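Local atomic coordinates of ULam111 (Flavobacterium sp., PDB entry 5WUT), a protein that probably hydrolyses beta-glucosidic bonds of laminarin, as a family 16 glycoside hydrolase with a beta-jelly roll fold. Residues A[56-61]-A[67-72]; A[38-43]-A[96-101]. All blocks are in the same frame, centred on the assembly; numbering follows the deposited sequence.

Contact 1 of 2, residues A[56-61]-A[67-72]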
ATOM      1  N   LEU A  56      -4.963   2.485 -23.803  1.00 13.44           N
ATOM      2  CA  LEU A  56      -3.774   2.338 -24.633  1.00 12.37           C
ATOM      3  C   LEU A  56      -3.195   0.952 -24.367  1.00  9.86           C
ATOM      4  O   LEU A  56      -2.889   0.612 -23.229  1.00 11.98           O
ATOM      5  CB  LEU A  56      -2.734   3.430 -24.332  1.00 13.73           C
ATOM      6  CG  LEU A  56      -1.335   3.186 -24.925  1.00 11.51           C
ATOM      7  CD1 LEU A  56      -1.363   3.270 -26.461  1.00 14.59           C
ATOM      8  CD2 LEU A  56      -0.343   4.178 -24.359  1.00 10.60           C
ATOM      9  N   VAL A  57      -3.073   0.133 -25.411  1.00 11.05           N
ATOM     10  CA  VAL A  57      -2.482  -1.189 -25.251  1.00 11.31           C
ATOM     11  C   VAL A  57      -1.187  -1.278 -26.043  1.00 12.23           C
ATOM     12  O   VAL A  57      -1.181  -1.189 -27.268  1.00 12.97           O
ATOM     13  CB  VAL A  57      -3.439  -2.323 -25.691  1.00 13.68           C
ATOM     14  CG1 VAL A  57      -2.773  -3.693 -25.475  1.00 15.04           C
ATOM     15  CG2 VAL A  57      -4.758  -2.236 -24.927  1.00 16.24           C
ATOM     16  N   ILE A  58      -0.082  -1.431 -25.321  1.00 12.65           N
ATOM     17  CA  ILE A  58       1.219  -1.605 -25.946  1.00 12.94           C
ATOM     18  C   ILE A  58       1.558  -3.079 -25.946  1.00 11.59           C
ATOM     19  O   ILE A  58       1.481  -3.732 -24.902  1.00 10.53           O
ATOM     20  CB  ILE A  58       2.306  -0.827 -25.199  1.00 10.07           C
ATOM     21  CG1 ILE A  58       2.015   0.680 -25.269  1.00 12.51           C
ATOM     22  CG2 ILE A  58       3.701  -1.175 -25.751  1.00 10.41           C
ATOM     23  CD1 ILE A  58       2.884   1.518 -24.364  1.00 12.40           C
ATOM     24  N   THR A  59       1.926  -3.617 -27.108  1.00 12.45           N
ATOM     25  CA  THR A  59       2.280  -5.030 -27.180  1.00 14.87           C
ATOM     26  C   THR A  59       3.757  -5.231 -27.511  1.00 11.90           C
ATOM     27  O   THR A  59       4.272  -4.677 -28.493  1.00 14.17           O
ATOM     28  CB  THR A  59       1.426  -5.773 -28.228  1.00 15.88           C
ATOM     29  OG1 THR A  59       0.046  -5.704 -27.849  1.00 17.80           O
ATOM     30  CG2 THR A  59       1.833  -7.239 -28.303  1.00 16.34           C
ATOM     31  N   ALA A  60       4.428  -5.995 -26.654  1.00 10.85           N
ATOM     32  CA  ALA A  60       5.808  -6.405 -26.880  1.00 10.34           C
ATOM     33  C   ALA A  60       5.786  -7.689 -27.701  1.00 10.66           C
ATOM     34  O   ALA A  60       5.079  -8.626 -27.350  1.00 12.36           O
ATOM     35  CB  ALA A  60       6.529  -6.619 -25.548  1.00 11.52           C
ATOM     36  N   LYS A  61       6.519  -7.691 -28.814  1.00 10.91           N
ATOM     37  CA  LYS A  61       6.499  -8.816 -29.745  1.00 13.69           C
ATOM     38  C   LYS A  61       7.902  -9.298 -30.060  1.00 13.04           C
ATOM     39  O   LYS A  61       8.860  -8.534 -30.017  1.00 14.35           O
ATOM     40  CB  LYS A  61       5.812  -8.430 -31.060  1.00 16.41           C
ATOM     41  CG  LYS A  61       4.399  -7.878 -30.933  1.00 16.72           C
ATOM     42  CD  LYS A  61       3.850  -7.532 -32.323  1.00 20.85           C
ATOM     43  CE  LYS A  61       2.920  -6.315 -32.306  1.00 23.07           C
ATOM     44  NZ  LYS A  61       2.652  -5.781 -33.687  1.00 30.00           N
ATOM     45  N   TYR A  67      12.898  -7.834 -31.686  1.00 12.14           N
ATOM     46  CA  TYR A  67      11.940  -7.476 -30.654  1.00 12.69           C
ATOM     47  C   TYR A  67      11.410  -6.079 -30.917  1.00  9.81           C
ATOM     48  O   TYR A  67      12.186  -5.199 -31.265  1.00 13.06           O
ATOM     49  CB  TYR A  67      12.599  -7.520 -29.280  1.00 12.48           C
ATOM     50  CG  TYR A  67      13.098  -8.880 -28.863  1.00 13.33           C
ATOM     51  CD1 TYR A  67      14.380  -9.298 -29.197  1.00 13.43           C
ATOM     52  CD2 TYR A  67      12.290  -9.743 -28.125  1.00 12.26           C
ATOM     53  CE1 TYR A  67      14.844 -10.537 -28.818  1.00 13.86           C
ATOM     54  CE2 TYR A  67      12.752 -10.999 -27.726  1.00 14.11           C
ATOM     55  CZ  TYR A  67      14.033 -11.384 -28.083  1.00 17.03           C
ATOM     56  OH  TYR A  67      14.508 -12.615 -27.689  1.00 19.17           O
ATOM     57  N   THR A  68      10.110  -5.871 -30.708  1.00 10.71           N
ATOM     58  CA  THR A  68       9.507  -4.554 -30.916  1.00 10.64           C
ATOM     59  C   THR A  68       8.539  -4.166 -29.798  1.00 11.56           C
ATOM     60  O   THR A  68       7.922  -5.017 -29.163  1.00 10.88           O
ATOM     61  CB  THR A  68       8.758  -4.471 -32.264  1.00 12.33           C
ATOM     62  OG1 THR A  68       7.866  -5.584 -32.392  1.00 12.74           O
ATOM     63  CG2 THR A  68       9.759  -4.462 -33.447  1.00 12.01           C
ATOM     64  N   SER A  69       8.401  -2.864 -29.596  1.00 11.00           N
ATOM     65  CA  SER A  69       7.519  -2.360 -28.555  1.00 10.56           C
ATOM     66  C   SER A  69       7.232  -0.894 -28.842  1.00 11.58           C
ATOM     67  O   SER A  69       7.499  -0.423 -29.953  1.00 10.41           O
ATOM     68  CB  SER A  69       8.151  -2.562 -27.172  1.00 10.17           C
ATOM     69  OG  SER A  69       7.189  -2.353 -26.131  1.00 10.85           O
ATOM     70  N   THR A  70       6.689  -0.188 -27.847  1.00  8.98           N
ATOM     71  CA  THR A  70       6.287   1.216 -27.978  1.00 10.57           C
ATOM     72  C   THR A  70       6.899   2.058 -26.876  1.00  7.50           C
ATOM     73  O   THR A  70       6.992   1.606 -25.718  1.00 10.66           O
ATOM     74  CB  THR A  70       4.749   1.378 -27.903  1.00 10.97           C
ATOM     75  OG1 THR A  70       4.123   0.463 -28.809  1.00 11.21           O
ATOM     76  CG2 THR A  70       4.301   2.826 -28.220  1.00 11.68           C
ATOM     77  N   ARG A  71       7.307   3.272 -27.233  1.00  9.73           N
ATOM     78  CA  ARG A  71       7.760   4.278 -26.280  1.00  8.07           C
ATOM     79  C   ARG A  71       7.232   5.639 -26.722  1.00 10.67           C
ATOM     80  O   ARG A  71       7.561   6.116 -27.813  1.00  9.61           O
ATOM     81  CB  ARG A  71       9.291   4.289 -26.202  1.00  8.65           C
ATOM     82  CG  ARG A  71       9.870   5.374 -25.281  1.00 10.65           C
ATOM     83  CD  ARG A  71      11.350   5.105 -25.046  1.00 13.03           C
ATOM     84  NE  ARG A  71      12.015   6.247 -24.430  1.00 15.70           N
ATOM     85  CZ  ARG A  71      13.037   6.140 -23.581  1.00 14.56           C
ATOM     86  NH1 ARG A  71      13.499   4.946 -23.243  1.00 13.26           N
ATOM     87  NH2 ARG A  71      13.592   7.230 -23.072  1.00 17.13           N
ATOM     88  N   ILE A  72       6.407   6.257 -25.880  1.00 10.59           N
ATOM     89  CA  ILE A  72       5.800   7.537 -26.220  1.00 10.09           C
ATOM     90  C   ILE A  72       6.036   8.532 -25.097  1.00 10.00           C
ATOM     91  O   ILE A  72       6.162   8.139 -23.935  1.00 10.40           O
ATOM     92  CB  ILE A  72       4.293   7.391 -26.499  1.00  8.94           C
ATOM     93  CG1 ILE A  72       3.566   6.683 -25.346  1.00 11.21           C
ATOM     94  CG2 ILE A  72       4.068   6.599 -27.790  1.00 11.56           C
ATOM     95  CD1 ILE A  72       2.039   6.782 -25.479  1.00 11.95           C
TER
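Lys61 and Thr68 form an antiparallel hydrogen-bonded pair, on short strand axes 175° apart, with Lys61 N reaching Thr68 O at 3.0 Å in a nearly straight bond (165°) and Thr68 N returning to Lys61 O over the same length. A CA-H...O contact from Ala60 CA to Thr68 O, 3.4 Å, adds to the first exchange. Beside the paired residues, Asn48 ND2 is hydrogen-bonded to both Thr59 O and Thr68 OG1. These two strands, 55-63 and 66-80, make a beta hairpin of the jelly roll, and from Ile58 back to Leu56 the two segments meet through side chains. Ile58 lies obliquely across Thr70: its CG1 sits beside the backbone N (chi1 -63°), which sets CG2 against Thr70 CB at 3.5 Å, tighter than a usual carbon contact. The same methyl lies 3.7 Å from Ser69 OG, a hydroxyl whose hydrogen bond goes to Met206 O on strand 200-208. Farther along, Leu56 and Ile72 reach for one another tip to tip, with Leu56 CD2 3.7 Å from Ile72 CD1. Leu56, Ile58 and Ala60 share backbone hydrogen bonds with Ile228, Phe226 and Gln224 of strand 224-234.

Contact 2 of 2, residues A[38-43]-A[96-101]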
ATOM      1  N   ASN A  38      20.375   1.219 -21.690  1.00 20.40           N
ATOM      2  CA  ASN A  38      20.501   0.003 -20.896  1.00 22.33           C
ATOM      3  C   ASN A  38      20.644  -1.246 -21.748  1.00 20.25           C
ATOM      4  O   ASN A  38      20.265  -2.337 -21.318  1.00 22.69           O
ATOM      5  CB  ASN A  38      19.277  -0.171 -20.000  1.00 19.76           C
ATOM      6  CG  ASN A  38      19.358   0.646 -18.733  1.00 22.99           C
ATOM      7  OD1 ASN A  38      20.185   0.374 -17.860  1.00 22.73           O
ATOM      8  ND2 ASN A  38      18.490   1.651 -18.615  1.00 24.06           N
ATOM      9  N   SER A  39      21.236  -1.096 -22.930  1.00 20.25           N
ATOM     10  CA  SER A  39      21.559  -2.233 -23.788  1.00 15.91           C
ATOM     11  C   SER A  39      20.333  -3.110 -24.098  1.00 18.65           C
ATOM     12  O   SER A  39      20.419  -4.332 -24.162  1.00 18.33           O
ATOM     13  CB  SER A  39      22.659  -3.073 -23.130  1.00 19.28           C
ATOM     14  OG  SER A  39      23.346  -3.839 -24.093  1.00 20.12           O
ATOM     15  N   GLU A  40      19.186  -2.466 -24.273  1.00 14.73           N
ATOM     16  CA  GLU A  40      17.917  -3.155 -24.486  1.00 13.56           C
ATOM     17  C   GLU A  40      17.738  -3.801 -25.858  1.00 15.52           C
ATOM     18  O   GLU A  40      18.384  -3.404 -26.826  1.00 16.99           O
ATOM     19  CB  GLU A  40      16.788  -2.165 -24.203  1.00 13.15           C
ATOM     20  CG  GLU A  40      16.654  -1.903 -22.712  1.00 16.42           C
ATOM     21  CD  GLU A  40      15.842  -0.684 -22.400  1.00 16.57           C
ATOM     22  OE1 GLU A  40      15.227  -0.113 -23.331  1.00 16.02           O
ATOM     23  OE2 GLU A  40      15.798  -0.303 -21.202  1.00 17.31           O
ATOM     24  N   ARG A  41      16.871  -4.813 -25.921  1.00 12.67           N
ATOM     25  CA  ARG A  41      16.684  -5.570 -27.160  1.00 12.99           C
ATOM     26  C   ARG A  41      15.728  -4.939 -28.190  1.00 15.73           C
ATOM     27  O   ARG A  41      15.895  -5.154 -29.394  1.00 16.83           O
ATOM     28  CB  ARG A  41      16.187  -6.985 -26.854  1.00 16.25           C
ATOM     29  CG  ARG A  41      17.109  -7.798 -25.952  1.00 16.61           C
ATOM     30  CD  ARG A  41      16.726  -9.258 -25.957  1.00 14.40           C
ATOM     31  NE  ARG A  41      17.463  -9.994 -24.932  1.00 15.76           N
ATOM     32  CZ  ARG A  41      17.478 -11.319 -24.815  1.00 16.31           C
ATOM     33  NH1 ARG A  41      16.825 -12.091 -25.683  1.00 14.65           N
ATOM     34  NH2 ARG A  41      18.178 -11.877 -23.833  1.00 20.21           N
ATOM     35  N   GLN A  42      14.732  -4.182 -27.739  1.00 16.01           N
ATOM     36  CA  GLN A  42      13.651  -3.779 -28.642  1.00 14.56           C
ATOM     37  C   GLN A  42      13.970  -2.614 -29.564  1.00 11.37           C
ATOM     38  O   GLN A  42      14.749  -1.721 -29.229  1.00 12.38           O
ATOM     39  CB  GLN A  42      12.394  -3.430 -27.830  1.00 12.03           C
ATOM     40  CG  GLN A  42      12.420  -2.038 -27.190  1.00 12.65           C
ATOM     41  CD  GLN A  42      13.396  -1.923 -26.040  1.00 12.20           C
ATOM     42  OE1 GLN A  42      13.700  -2.914 -25.375  1.00 11.67           O
ATOM     43  NE2 GLN A  42      13.887  -0.710 -25.789  1.00 12.66           N
ATOM     44  N   LEU A  43      13.357  -2.657 -30.748  1.00 11.76           N
ATOM     45  CA  LEU A  43      13.177  -1.465 -31.553  1.00 10.56           C
ATOM     46  C   LEU A  43      11.807  -0.919 -31.220  1.00 10.46           C
ATOM     47  O   LEU A  43      10.828  -1.665 -31.166  1.00 11.43           O
ATOM     48  CB  LEU A  43      13.264  -1.745 -33.054  1.00 16.39           C
ATOM     49  CG  LEU A  43      14.556  -2.309 -33.612  1.00 18.81           C
ATOM     50  CD1 LEU A  43      14.452  -2.331 -35.135  1.00 21.76           C
ATOM     51  CD2 LEU A  43      15.723  -1.469 -33.159  1.00 21.62           C
ATOM     52  N   GLY A  96      12.023 -10.740 -18.336  1.00 11.42           N
ATOM     53  CA  GLY A  96      12.624  -9.925 -19.377  1.00 12.24           C
ATOM     54  C   GLY A  96      11.828  -8.675 -19.717  1.00 11.35           C
ATOM     55  O   GLY A  96      12.370  -7.746 -20.295  1.00 11.07           O
ATOM     56  N   ILE A  97      10.554  -8.640 -19.341  1.00 11.59           N
ATOM     57  CA  ILE A  97       9.711  -7.498 -19.665  1.00 12.72           C
ATOM     58  C   ILE A  97       9.909  -6.357 -18.650  1.00 10.63           C
ATOM     59  O   ILE A  97      10.150  -6.599 -17.464  1.00 11.66           O
ATOM     60  CB  ILE A  97       8.207  -7.935 -19.741  1.00 11.40           C
ATOM     61  CG1 ILE A  97       7.480  -7.127 -20.803  1.00 14.12           C
ATOM     62  CG2 ILE A  97       7.522  -7.916 -18.389  1.00 14.48           C
ATOM     63  CD1 ILE A  97       7.994  -7.411 -22.191  1.00 17.48           C
ATOM     64  N   TRP A  98       9.865  -5.118 -19.129  1.00  8.81           N
ATOM     65  CA  TRP A  98      10.030  -3.951 -18.260  1.00 10.82           C
ATOM     66  C   TRP A  98       9.140  -2.782 -18.695  1.00  8.64           C
ATOM     67  O   TRP A  98       9.582  -1.876 -19.434  1.00 10.63           O
ATOM     68  CB  TRP A  98      11.502  -3.507 -18.216  1.00 11.10           C
ATOM     69  CG  TRP A  98      11.730  -2.257 -17.374  1.00 11.88           C
ATOM     70  CD1 TRP A  98      10.886  -1.727 -16.430  1.00 13.80           C
ATOM     71  CD2 TRP A  98      12.866  -1.389 -17.423  1.00 16.26           C
ATOM     72  NE1 TRP A  98      11.428  -0.578 -15.898  1.00 14.49           N
ATOM     73  CE2 TRP A  98      12.649  -0.356 -16.485  1.00 16.14           C
ATOM     74  CE3 TRP A  98      14.040  -1.382 -18.169  1.00 14.58           C
ATOM     75  CZ2 TRP A  98      13.566   0.680 -16.284  1.00 17.39           C
ATOM     76  CZ3 TRP A  98      14.959  -0.360 -17.961  1.00 19.70           C
ATOM     77  CH2 TRP A  98      14.716   0.657 -17.026  1.00 20.69           C
ATOM     78  N   PRO A  99       7.885  -2.800 -18.228  1.00  9.78           N
ATOM     79  CA  PRO A  99       6.959  -1.691 -18.437  1.00 10.87           C
ATOM     80  C   PRO A  99       7.260  -0.526 -17.505  1.00  8.95           C
ATOM     81  O   PRO A  99       7.723  -0.733 -16.374  1.00  9.66           O
ATOM     82  CB  PRO A  99       5.608  -2.311 -18.110  1.00  9.89           C
ATOM     83  CG  PRO A  99       5.926  -3.283 -17.020  1.00  8.47           C
ATOM     84  CD  PRO A  99       7.241  -3.900 -17.490  1.00  9.49           C
ATOM     85  N   ALA A 100       6.998   0.688 -17.975  1.00  7.32           N
ATOM     86  CA  ALA A 100       7.246   1.858 -17.146  1.00  8.22           C
ATOM     87  C   ALA A 100       6.329   3.021 -17.485  1.00 10.06           C
ATOM     88  O   ALA A 100       5.977   3.240 -18.639  1.00 10.06           O
ATOM     89  CB  ALA A 100       8.691   2.291 -17.280  1.00  9.90           C
ATOM     90  N   PHE A 101       5.953   3.770 -16.455  1.00  8.17           N
ATOM     91  CA  PHE A 101       5.323   5.082 -16.596  1.00  8.55           C
ATOM     92  C   PHE A 101       6.132   6.031 -15.729  1.00  9.07           C
ATOM     93  O   PHE A 101       6.310   5.787 -14.533  1.00  8.90           O
ATOM     94  CB  PHE A 101       3.840   5.045 -16.171  1.00  9.90           C
ATOM     95  CG  PHE A 101       3.242   6.412 -15.918  1.00  8.81           C
ATOM     96  CD1 PHE A 101       3.184   7.350 -16.934  1.00 10.76           C
ATOM     97  CD2 PHE A 101       2.744   6.756 -14.664  1.00  9.45           C
ATOM     98  CE1 PHE A 101       2.638   8.613 -16.712  1.00 12.05           C
ATOM     99  CE2 PHE A 101       2.200   8.024 -14.436  1.00  8.91           C
ATOM    100  CZ  PHE A 101       2.146   8.944 -15.470  1.00 10.26           C
TER
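Glu40 brings its carboxylate to the six-membered ring of Trp98, joining the segment between helix 35-39 and strand 42-44 to a strand of the jelly roll. Glu40 CB lies 3.4 Å from Gln42 OE1, within its own segment. CG sits beside the backbone N (chi1 -73°) and passes 4.2 Å from Asn38 CB; from there the extended chain carries the carboxylate to the tryptophan, with Glu40 CD 3.9 Å from Gln42 NE2. At the tip the two oxygens divide their work. OE1 accepts a hydrogen bond from Gln42 NE2, 2.9 Å long, on its anti side, while Gln42 OE1 is in turn bonded to Ile208 N. OE2 lies 3.3 Å from Trp98 CZ3 and somewhat farther from CE3, with the carboxylate plane 86° from that of the indole. Replacing Glu40 by an alanine would remove both oxygens and is likely to leave Gln42 NE2 without this acceptor and a gap beside Trp98 CZ3. Phe212 also meets the indole, and Trp98 NE1 is hydrogen-bonded to Glu123 OE1. Asn38, whose OD1 is bonded to Asn211, brings its amide to the ring edge, where ND2 lies 4.1 Å from Trp98 CZ3.

How the contacts relate
Contacts 1 and 2, with centres about 10 Å apart, illustrate how one strand can serve two neighbourhoods. Strand 66-80 pairs antiparallel with 55-63 in contact 1 and parallel with 42-44, which leads out of contact 2. The junction is probably hydrogen-bonded twice through Leu43: its N lies 2.8 Å from Tyr67 O, and its O 3.1 Å from Ser69 N. Strand 200-208 is shared as well, since Ile58 of contact 1 and Ile97 of contact 2 both touch Met206. Contact 2 leads toward the probable active site: its indole partner, Glu123, ends the Glu-Ile-Asp-Ile-Leu-Glu sequence of strand 118-123, which matches the active-site motif of family 16.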